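Local structure of uncharacterized ABC transporter solute-binding protein yclQ (3GFV) at residues Val37-Phe42 / Asp46-Leu51; Pro86-Val91 / Ser113-Thr118; Gln248-Asp253 / Gly264-Leu269. The protein binds petrobactin, iron-free or ferric, and its precursor 3,4-dihydroxybenzoic acid, and serves the ABC transporter YclNOPQ in uptake of ferric-petrobactin. All blocks are in the same frame, centred on the assembly; numbering follows the deposited sequence.

In the fold
The three contacts follow one another along the chain without interleaving. Contacts 1 and 2 belong to the same lobe, built on the parallel sheet of strands 78-79, 57-60, 37-39, 98-101 and 118-120. Their centres lie about 16 Å apart, and they touch where Phe40 packs on Pro86 and Val91. Contact 1 joins central strand 37-39 to helix 42-50, and contact 2 pairs helices 88-93 and 109-115. Contact 3 lies across the chain's centre, on the mixed sheet that holds strand 266-268. Its centre is about 33 Å from that of contact 1 and about 42 Å from that of contact 2. The contacts thus sample both lobes of a periplasmic binding protein, the fold that carries petrobactin binding here.

Contact 1: Val37-Phe42 / Asp46-Leu51; sequences VVVFDF and DTLDKL
Val39 meets Leu48 methyl to methyl, with CG2 of Val39 3.8 Å from CD1 of Leu48. The two side chains reach toward each other tip to tip. On Val39, CG1 takes the place opposite the backbone N (chi1 -179°), and the other branch, CG2, does the touching. Beyond the pair, Leu48 packs on Ile139 and Phe143.

The second link is in the backbone. Asp46 N donates to Phe42 O at 2.9 Å, with an N-H...O angle of 145°. This is an i to i+4 bond of the first turn of helix 42-50, which Asp41 precedes as N-cap. The unit is a beta-alpha-beta crossover, strand 37-39 to helix 42-50 to strand 57-60.

The Asp46 side chain also comes near this carbonyl. Its chi1 of 81° sets CG between the backbone N and the carbonyl carbon, which brings OD1 to 3.7 Å from Phe42 O, with no hydrogen bond between them. OD1 is bonded instead to Tyr68 and Ser283, and OD2 to the backbone N of Glu282. The buried carboxylate is thus held by bonds from outside the contact, consistent with its being charged.

Contact 2: Pro86-Val91 / Ser113-Thr118; sequences PDFDKV and SKIAPT
Two helices on one side of the parallel sheet in this periplasmic binding protein fold meet through Ile115 of segment 113-118. Helix 88-93 supplies the other partners.

The packing across the contact is mainly apolar and runs through a single methyl. CD1 of Ile115 lies 4.0 Å from CG1 of Val91, where the two side chains cross at about a right angle. The same methyl comes to the edge of the Phe88 ring, near its plane, 4.5 Å from CD1 of Phe88. CD1 of Ile115 also lies 4.0 Å from the backbone O of Phe88. Ile115 extends its chain with CG1 anti to the carbonyl carbon (chi1 -58°) and CD1 continuing outward (chi2 170°), which carries the methyl between the two residues. Ile99 of strand 98-101 touches both Val91 and Ile115. The Phe88 ring also meets that of Phe112, and Pro86 CB sits over one of its faces, offset toward the rim.

Hydrogen bonds act within each segment, and none crosses between them. Asp87 is the N-cap of helix 88-93, and its OD1 accepts from Lys90 N at 3.1 Å, with the donor well above the carboxylate plane. This bond secures the start of the helix that presents Phe88 and Val91. In segment 113-118, Thr118 OG1 donates back to Ala116 O at 3.0 Å, from 40° above the carbonyl plane.

Contact 3: Gln248-Asp253 / Gly264-Leu269; sequences QVVEND and GHVIYL
Val250 directs both of its methyls at strand 266-268, each at a different residue. CG1 lies 4.1 Å from CG1 of Val266. CG2 approaches Tyr268 at the edge of the ring and near its plane, 4.1 Å from CZ. The division follows from the first torsion, chi1 -58°, which sets CG1 opposite the carbonyl carbon and CG2 between the backbone N and that carbon. In both pairs the side chains cross obliquely.

The closest approach is between CG2 of Val250 and OH of Tyr268, at 3.1 Å. This is tight for a methyl against a hydroxyl oxygen, and no hydrogen bond is involved.

The tyrosine reaches Val250 with its far end. Its CB leaves the strand to one side, and the ring then swings back toward the helix. Val266 stands two residues earlier and has its own hold on this ring. CG1 of Val266 sits 3.5 Å above one ring face, offset toward the rim. The same Val266 methyl thus touches both the tyrosine face and Val250, while Val250 keeps to the ring edge. Glu251, the first residue beyond the helical turn, adds a marginal contact, its OE2 4.3 Å from the Tyr268 hydroxyl.

Strand 230-235 continues the apolar layer, with Leu231 against Val250 and Val233 against Val266. It also pairs with strand 266-268 through backbone hydrogen bonds of His265, Ile267 and Leu269. Burial is uneven: Val250 is enclosed, whereas Tyr268 and Glu251 are exposed.

The arrangement is plain packing of a short helix, 246-250, on an edge strand that runs parallel to strand 230-235. Such helix-on-sheet layering is characteristic of the alpha-beta sandwich of the periplasmic binding protein fold.

Contact 1: Val37-Phe42 / Asp46-Leu51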
loop_
_atom_site.group_PDB
_atom_site.type_symbol
_atom_site.label_atom_id
_atom_site.label_comp_id
_atom_site.label_asym_id
_atom_site.label_seq_id
_atom_site.Cartn_x
_atom_site.Cartn_y
_atom_site.Cartn_z
ATOM N N VAL A 37 -8.547 -18.135 6.613
ATOM C CA VAL A 37 -7.339 -17.445 6.206
ATOM C C VAL A 37 -7.005 -16.311 7.186
ATOM O O VAL A 37 -7.862 -15.491 7.523
ATOM C CB VAL A 37 -7.503 -16.901 4.760
ATOM C CG1 VAL A 37 -6.193 -16.266 4.273
ATOM C CG2 VAL A 37 -7.920 -18.026 3.820
ATOM N N VAL A 38 -5.760 -16.300 7.673
ATOM C CA VAL A 38 -5.277 -15.235 8.535
ATOM C C VAL A 38 -4.442 -14.308 7.662
ATOM O O VAL A 38 -3.552 -14.762 6.950
ATOM C CB VAL A 38 -4.420 -15.808 9.708
ATOM C CG1 VAL A 38 -3.702 -14.683 10.464
ATOM C CG2 VAL A 38 -5.300 -16.589 10.644
ATOM N N VAL A 39 -4.742 -13.011 7.702
ATOM C CA VAL A 39 -4.163 -12.084 6.738
ATOM C C VAL A 39 -3.444 -10.948 7.458
ATOM O O VAL A 39 -4.071 -10.178 8.188
ATOM C CB VAL A 39 -5.281 -11.486 5.856
ATOM C CG1 VAL A 39 -4.704 -10.529 4.835
ATOM C CG2 VAL A 39 -6.077 -12.612 5.175
ATOM N N PHE A 40 -2.129 -10.869 7.254
ATOM C CA PHE A 40 -1.304 -9.810 7.829
ATOM C C PHE A 40 -0.927 -8.742 6.814
ATOM O O PHE A 40 -0.152 -7.848 7.120
ATOM C CB PHE A 40 -0.035 -10.390 8.464
ATOM C CG PHE A 40 -0.247 -10.869 9.866
ATOM C CD1 PHE A 40 -0.711 -12.144 10.110
ATOM C CD2 PHE A 40 -0.001 -10.018 10.943
ATOM C CE1 PHE A 40 -0.929 -12.582 11.420
ATOM C CE2 PHE A 40 -0.216 -10.450 12.240
ATOM C CZ PHE A 40 -0.685 -11.738 12.470
ATOM N N ASP A 41 -1.467 -8.834 5.606
ATOM C CA ASP A 41 -1.194 -7.811 4.606
ATOM C C ASP A 41 -2.518 -7.153 4.226
ATOM O O ASP A 41 -3.392 -7.813 3.682
ATOM C CB ASP A 41 -0.553 -8.427 3.346
ATOM C CG ASP A 41 -0.334 -7.391 2.267
ATOM O OD1 ASP A 41 0.463 -6.449 2.528
ATOM O OD2 ASP A 41 -0.981 -7.488 1.195
ATOM N N PHE A 42 -2.663 -5.856 4.490
ATOM C CA PHE A 42 -3.969 -5.215 4.269
ATOM C C PHE A 42 -4.350 -5.099 2.795
ATOM O O PHE A 42 -5.542 -5.122 2.457
ATOM C CB PHE A 42 -4.054 -3.859 4.962
ATOM C CG PHE A 42 -4.131 -3.953 6.471
ATOM C CD1 PHE A 42 -4.789 -5.007 7.083
ATOM C CD2 PHE A 42 -3.566 -2.970 7.277
ATOM C CE1 PHE A 42 -4.860 -5.089 8.480
ATOM C CE2 PHE A 42 -3.656 -3.036 8.669
ATOM C CZ PHE A 42 -4.307 -4.104 9.266
ATOM N N ASP A 46 -7.845 -6.449 1.212
ATOM C CA ASP A 46 -8.810 -5.676 0.448
ATOM C C ASP A 46 -9.089 -6.303 -0.917
ATOM O O ASP A 46 -10.184 -6.137 -1.463
ATOM C CB ASP A 46 -8.497 -4.147 0.429
ATOM C CG ASP A 46 -7.431 -3.721 -0.590
ATOM O OD1 ASP A 46 -6.593 -2.863 -0.217
ATOM O OD2 ASP A 46 -7.445 -4.177 -1.764
ATOM N N THR A 47 -8.126 -7.068 -1.431
ATOM C CA THR A 47 -8.395 -7.871 -2.623
ATOM C C THR A 47 -9.414 -8.959 -2.276
ATOM O O THR A 47 -10.387 -9.134 -2.991
ATOM C CB THR A 47 -7.113 -8.466 -3.237
ATOM O OG1 THR A 47 -6.293 -7.400 -3.752
ATOM C CG2 THR A 47 -7.438 -9.455 -4.393
ATOM N N LEU A 48 -9.215 -9.662 -1.165
ATOM C CA LEU A 48 -10.204 -10.647 -0.744
ATOM C C LEU A 48 -11.589 -10.002 -0.621
ATOM O O LEU A 48 -12.595 -10.570 -1.057
ATOM C CB LEU A 48 -9.766 -11.288 0.576
ATOM C CG LEU A 48 -8.530 -12.178 0.504
ATOM C CD1 LEU A 48 -8.082 -12.579 1.917
ATOM C CD2 LEU A 48 -8.796 -13.423 -0.347
ATOM N N ASP A 49 -11.644 -8.798 -0.049
ATOM C CA ASP A 49 -12.914 -8.106 0.126
ATOM C C ASP A 49 -13.566 -7.778 -1.217
ATOM O O ASP A 49 -14.766 -7.981 -1.392
ATOM C CB ASP A 49 -12.746 -6.817 0.932
ATOM C CG ASP A 49 -14.069 -6.106 1.168
ATOM O OD1 ASP A 49 -14.870 -6.603 1.991
ATOM O OD2 ASP A 49 -14.315 -5.056 0.523
ATOM N N LYS A 50 -12.774 -7.259 -2.155
ATOM C CA LYS A 50 -13.285 -6.902 -3.478
ATOM C C LYS A 50 -13.870 -8.130 -4.188
ATOM O O LYS A 50 -14.833 -8.033 -4.958
ATOM C CB LYS A 50 -12.164 -6.299 -4.321
ATOM C CG LYS A 50 -12.578 -5.900 -5.736
ATOM C CD LYS A 50 -13.510 -4.700 -5.711
ATOM C CE LYS A 50 -14.025 -4.352 -7.107
ATOM N NZ LYS A 50 -15.247 -3.490 -7.032
ATOM N N LEU A 51 -13.286 -9.292 -3.922
ATOM C CA LEU A 51 -13.705 -10.524 -4.577
ATOM C C LEU A 51 -14.872 -11.178 -3.836
ATOM O O LEU A 51 -15.313 -12.257 -4.209
ATOM C CB LEU A 51 -12.532 -11.500 -4.669
ATOM C CG LEU A 51 -11.334 -10.953 -5.442
ATOM C CD1 LEU A 51 -10.174 -11.925 -5.389
ATOM C CD2 LEU A 51 -11.726 -10.654 -6.874
#

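Contact 2: Pro86-Val91 / Ser113-Thr118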
loop_
_atom_site.group_PDB
_atom_site.type_symbol
_atom_site.label_atom_id
_atom_site.label_comp_id
_atom_site.label_asym_id
_atom_site.label_seq_id
_atom_site.Cartn_x
_atom_site.Cartn_y
_atom_site.Cartn_z
ATOM N N PRO A 86 2.787 -9.805 15.678
ATOM C CA PRO A 86 1.728 -10.809 15.564
ATOM C C PRO A 86 1.508 -11.549 16.873
ATOM O O PRO A 86 2.455 -11.832 17.623
ATOM C CB PRO A 86 2.268 -11.778 14.494
ATOM C CG PRO A 86 3.272 -10.960 13.715
ATOM C CD PRO A 86 3.906 -10.084 14.759
ATOM N N ASP A 87 0.247 -11.834 17.170
ATOM C CA ASP A 87 -0.083 -12.674 18.307
ATOM C C ASP A 87 -0.054 -14.110 17.791
ATOM O O ASP A 87 -1.075 -14.644 17.356
ATOM C CB ASP A 87 -1.472 -12.307 18.833
ATOM C CG ASP A 87 -1.884 -13.126 20.049
ATOM O OD1 ASP A 87 -1.230 -14.138 20.363
ATOM O OD2 ASP A 87 -2.878 -12.747 20.696
ATOM N N PHE A 88 1.126 -14.722 17.826
ATOM C CA PHE A 88 1.324 -16.032 17.215
ATOM C C PHE A 88 0.469 -17.124 17.865
ATOM O O PHE A 88 -0.016 -18.027 17.195
ATOM C CB PHE A 88 2.803 -16.418 17.265
ATOM C CG PHE A 88 3.664 -15.644 16.301
ATOM C CD1 PHE A 88 3.720 -16.014 14.962
ATOM C CD2 PHE A 88 4.411 -14.550 16.730
ATOM C CE1 PHE A 88 4.510 -15.304 14.073
ATOM C CE2 PHE A 88 5.208 -13.825 15.838
ATOM C CZ PHE A 88 5.252 -14.211 14.501
ATOM N N ASP A 89 0.291 -17.058 19.180
ATOM C CA ASP A 89 -0.546 -18.058 19.834
ATOM C C ASP A 89 -1.983 -17.985 19.341
ATOM O O ASP A 89 -2.644 -19.015 19.138
ATOM C CB ASP A 89 -0.538 -17.845 21.352
ATOM C CG ASP A 89 0.734 -18.349 22.010
ATOM O OD1 ASP A 89 1.606 -18.898 21.311
ATOM O OD2 ASP A 89 0.843 -18.225 23.247
ATOM N N LYS A 90 -2.487 -16.765 19.183
ATOM C CA LYS A 90 -3.838 -16.595 18.687
ATOM C C LYS A 90 -3.951 -17.090 17.246
ATOM O O LYS A 90 -4.931 -17.752 16.888
ATOM C CB LYS A 90 -4.268 -15.141 18.768
ATOM C CG LYS A 90 -5.723 -14.938 18.390
ATOM C CD LYS A 90 -6.626 -15.691 19.355
ATOM C CE LYS A 90 -8.091 -15.444 19.042
ATOM N NZ LYS A 90 -8.974 -15.953 20.132
ATOM N N VAL A 91 -2.960 -16.764 16.420
ATOM C CA VAL A 91 -2.935 -17.294 15.047
ATOM C C VAL A 91 -3.073 -18.829 15.047
ATOM O O VAL A 91 -3.909 -19.385 14.322
ATOM C CB VAL A 91 -1.680 -16.858 14.254
ATOM C CG1 VAL A 91 -1.693 -17.499 12.847
ATOM C CG2 VAL A 91 -1.627 -15.335 14.138
ATOM N N SER A 113 5.014 -20.486 9.002
ATOM C CA SER A 113 4.960 -21.725 8.213
ATOM C C SER A 113 4.806 -22.977 9.065
ATOM O O SER A 113 4.302 -23.987 8.583
ATOM C CB SER A 113 6.188 -21.873 7.316
ATOM O OG SER A 113 6.215 -20.865 6.325
ATOM N N LYS A 114 5.242 -22.915 10.326
ATOM C CA LYS A 114 5.015 -24.016 11.261
ATOM C C LYS A 114 3.537 -24.140 11.638
ATOM O O LYS A 114 3.073 -25.217 12.018
ATOM C CB LYS A 114 5.876 -23.859 12.525
ATOM C CG LYS A 114 7.356 -24.139 12.317
ATOM C CD LYS A 114 8.011 -24.650 13.605
ATOM C CE LYS A 114 9.465 -25.063 13.386
ATOM N NZ LYS A 114 10.357 -23.886 13.191
ATOM N N ILE A 115 2.793 -23.043 11.518
ATOM C CA ILE A 115 1.362 -23.053 11.839
ATOM C C ILE A 115 0.508 -23.519 10.656
ATOM O O ILE A 115 -0.387 -24.350 10.796
ATOM C CB ILE A 115 0.890 -21.657 12.296
ATOM C CG1 ILE A 115 1.694 -21.195 13.520
ATOM C CG2 ILE A 115 -0.602 -21.658 12.586
ATOM C CD1 ILE A 115 1.462 -19.747 13.884
ATOM N N ALA A 116 0.797 -22.985 9.482
ATOM C CA ALA A 116 -0.010 -23.294 8.307
ATOM C C ALA A 116 0.762 -22.889 7.070
ATOM O O ALA A 116 1.770 -22.169 7.168
ATOM C CB ALA A 116 -1.332 -22.536 8.370
ATOM N N PRO A 117 0.290 -23.334 5.900
ATOM C CA PRO A 117 0.915 -22.840 4.672
ATOM C C PRO A 117 0.872 -21.323 4.662
ATOM O O PRO A 117 -0.169 -20.734 4.940
ATOM C CB PRO A 117 0.037 -23.440 3.557
ATOM C CG PRO A 117 -0.533 -24.717 4.197
ATOM C CD PRO A 117 -0.764 -24.335 5.645
ATOM N N THR A 118 2.006 -20.709 4.352
ATOM C CA THR A 118 2.133 -19.270 4.414
ATOM C C THR A 118 2.690 -18.778 3.103
ATOM O O THR A 118 3.630 -19.362 2.559
ATOM C CB THR A 118 3.087 -18.869 5.552
ATOM O OG1 THR A 118 2.536 -19.337 6.785
ATOM C CG2 THR A 118 3.258 -17.346 5.617
#

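Contact 3: Gln248-Asp253 / Gly264-Leu269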
loop_
_atom_site.group_PDB
_atom_site.type_symbol
_atom_site.label_atom_id
_atom_site.label_comp_id
_atom_site.label_asym_id
_atom_site.label_seq_id
_atom_site.Cartn_x
_atom_site.Cartn_y
_atom_site.Cartn_z
ATOM N N GLN A 248 2.458 21.829 10.107
ATOM C CA GLN A 248 3.651 22.553 10.507
ATOM C C GLN A 248 4.651 22.486 9.369
ATOM O O GLN A 248 5.516 23.349 9.258
ATOM C CB GLN A 248 4.248 22.015 11.809
ATOM C CG GLN A 248 4.987 20.690 11.702
ATOM C CD GLN A 248 5.285 20.092 13.077
ATOM O OE1 GLN A 248 6.447 19.935 13.462
ATOM N NE2 GLN A 248 4.233 19.779 13.828
ATOM N N VAL A 249 4.539 21.460 8.520
ATOM C CA VAL A 249 5.432 21.417 7.383
ATOM C C VAL A 249 4.916 22.316 6.266
ATOM O O VAL A 249 5.611 23.211 5.816
ATOM C CB VAL A 249 5.632 20.006 6.804
ATOM C CG1 VAL A 249 6.527 20.093 5.542
ATOM C CG2 VAL A 249 6.238 19.066 7.854
ATOM N N VAL A 250 3.695 22.076 5.818
ATOM C CA VAL A 250 3.304 22.640 4.527
ATOM C C VAL A 250 2.842 24.071 4.642
ATOM O O VAL A 250 2.877 24.826 3.672
ATOM C CB VAL A 250 2.227 21.807 3.814
ATOM C CG1 VAL A 250 2.722 20.379 3.610
ATOM C CG2 VAL A 250 0.940 21.843 4.606
ATOM N N GLU A 251 2.417 24.453 5.838
ATOM C CA GLU A 251 1.981 25.822 6.058
ATOM C C GLU A 251 3.086 26.662 6.708
ATOM O O GLU A 251 2.877 27.827 7.047
ATOM C CB GLU A 251 0.656 25.827 6.832
ATOM C CG GLU A 251 -0.447 25.139 6.006
ATOM C CD GLU A 251 -1.746 24.953 6.754
ATOM O OE1 GLU A 251 -1.990 25.702 7.725
ATOM O OE2 GLU A 251 -2.531 24.058 6.361
ATOM N N ASN A 252 4.275 26.076 6.837
ATOM C CA ASN A 252 5.428 26.825 7.349
ATOM C C ASN A 252 5.790 28.011 6.444
ATOM O O ASN A 252 5.835 27.875 5.219
ATOM C CB ASN A 252 6.647 25.923 7.451
ATOM C CG ASN A 252 7.721 26.529 8.296
ATOM O OD1 ASN A 252 8.424 27.460 7.877
ATOM N ND2 ASN A 252 7.831 26.045 9.524
ATOM N N ASP A 253 6.058 29.162 7.046
ATOM C CA ASP A 253 6.428 30.357 6.291
ATOM C C ASP A 253 7.559 30.104 5.290
ATOM O O ASP A 253 7.588 30.698 4.206
ATOM C CB ASP A 253 6.827 31.482 7.258
ATOM C CG ASP A 253 7.315 32.730 6.537
ATOM O OD1 ASP A 253 6.470 33.600 6.242
ATOM O OD2 ASP A 253 8.533 32.834 6.256
ATOM N N GLY A 264 -1.760 25.968 -4.417
ATOM C CA GLY A 264 -2.766 25.071 -3.855
ATOM C C GLY A 264 -2.727 23.665 -4.440
ATOM O O GLY A 264 -3.773 23.061 -4.732
ATOM N N HIS A 265 -1.520 23.144 -4.640
ATOM C CA HIS A 265 -1.350 21.779 -5.135
ATOM C C HIS A 265 -0.611 20.902 -4.135
ATOM O O HIS A 265 0.290 20.148 -4.508
ATOM C CB HIS A 265 -0.647 21.770 -6.493
ATOM C CG HIS A 265 -1.455 22.416 -7.572
ATOM N ND1 HIS A 265 -2.781 22.103 -7.781
ATOM C CD2 HIS A 265 -1.143 23.365 -8.487
ATOM C CE1 HIS A 265 -3.249 22.833 -8.780
ATOM N NE2 HIS A 265 -2.272 23.596 -9.235
ATOM N N VAL A 266 -0.969 21.049 -2.863
ATOM C CA VAL A 266 -0.582 20.068 -1.862
ATOM C C VAL A 266 -1.691 19.029 -1.847
ATOM O O VAL A 266 -2.875 19.358 -1.737
ATOM C CB VAL A 266 -0.373 20.690 -0.465
ATOM C CG1 VAL A 266 0.101 19.614 0.518
ATOM C CG2 VAL A 266 0.672 21.799 -0.542
ATOM N N ILE A 267 -1.300 17.776 -2.008
ATOM C CA ILE A 267 -2.258 16.670 -2.047
ATOM C C ILE A 267 -2.075 15.841 -0.791
ATOM O O ILE A 267 -1.023 15.219 -0.591
ATOM C CB ILE A 267 -2.035 15.863 -3.320
ATOM C CG1 ILE A 267 -2.272 16.793 -4.528
ATOM C CG2 ILE A 267 -2.905 14.577 -3.352
ATOM C CD1 ILE A 267 -1.749 16.252 -5.848
ATOM N N TYR A 268 -3.083 15.883 0.079
ATOM C CA TYR A 268 -3.029 15.165 1.347
ATOM C C TYR A 268 -3.591 13.763 1.125
ATOM O O TYR A 268 -4.803 13.573 1.031
ATOM C CB TYR A 268 -3.815 15.901 2.425
ATOM C CG TYR A 268 -3.287 17.290 2.662
ATOM C CD1 TYR A 268 -2.255 17.509 3.559
ATOM C CD2 TYR A 268 -3.781 18.375 1.949
ATOM C CE1 TYR A 268 -1.751 18.787 3.768
ATOM C CE2 TYR A 268 -3.280 19.648 2.158
ATOM C CZ TYR A 268 -2.269 19.843 3.070
ATOM O OH TYR A 268 -1.765 21.109 3.278
ATOM N N LEU A 269 -2.693 12.799 1.027
ATOM C CA LEU A 269 -3.080 11.421 0.753
ATOM C C LEU A 269 -3.691 10.817 2.013
ATOM O O LEU A 269 -3.472 11.314 3.112
ATOM C CB LEU A 269 -1.877 10.614 0.254
ATOM C CG LEU A 269 -1.328 11.077 -1.112
ATOM C CD1 LEU A 269 -0.014 10.381 -1.488
ATOM C CD2 LEU A 269 -2.382 10.971 -2.251
#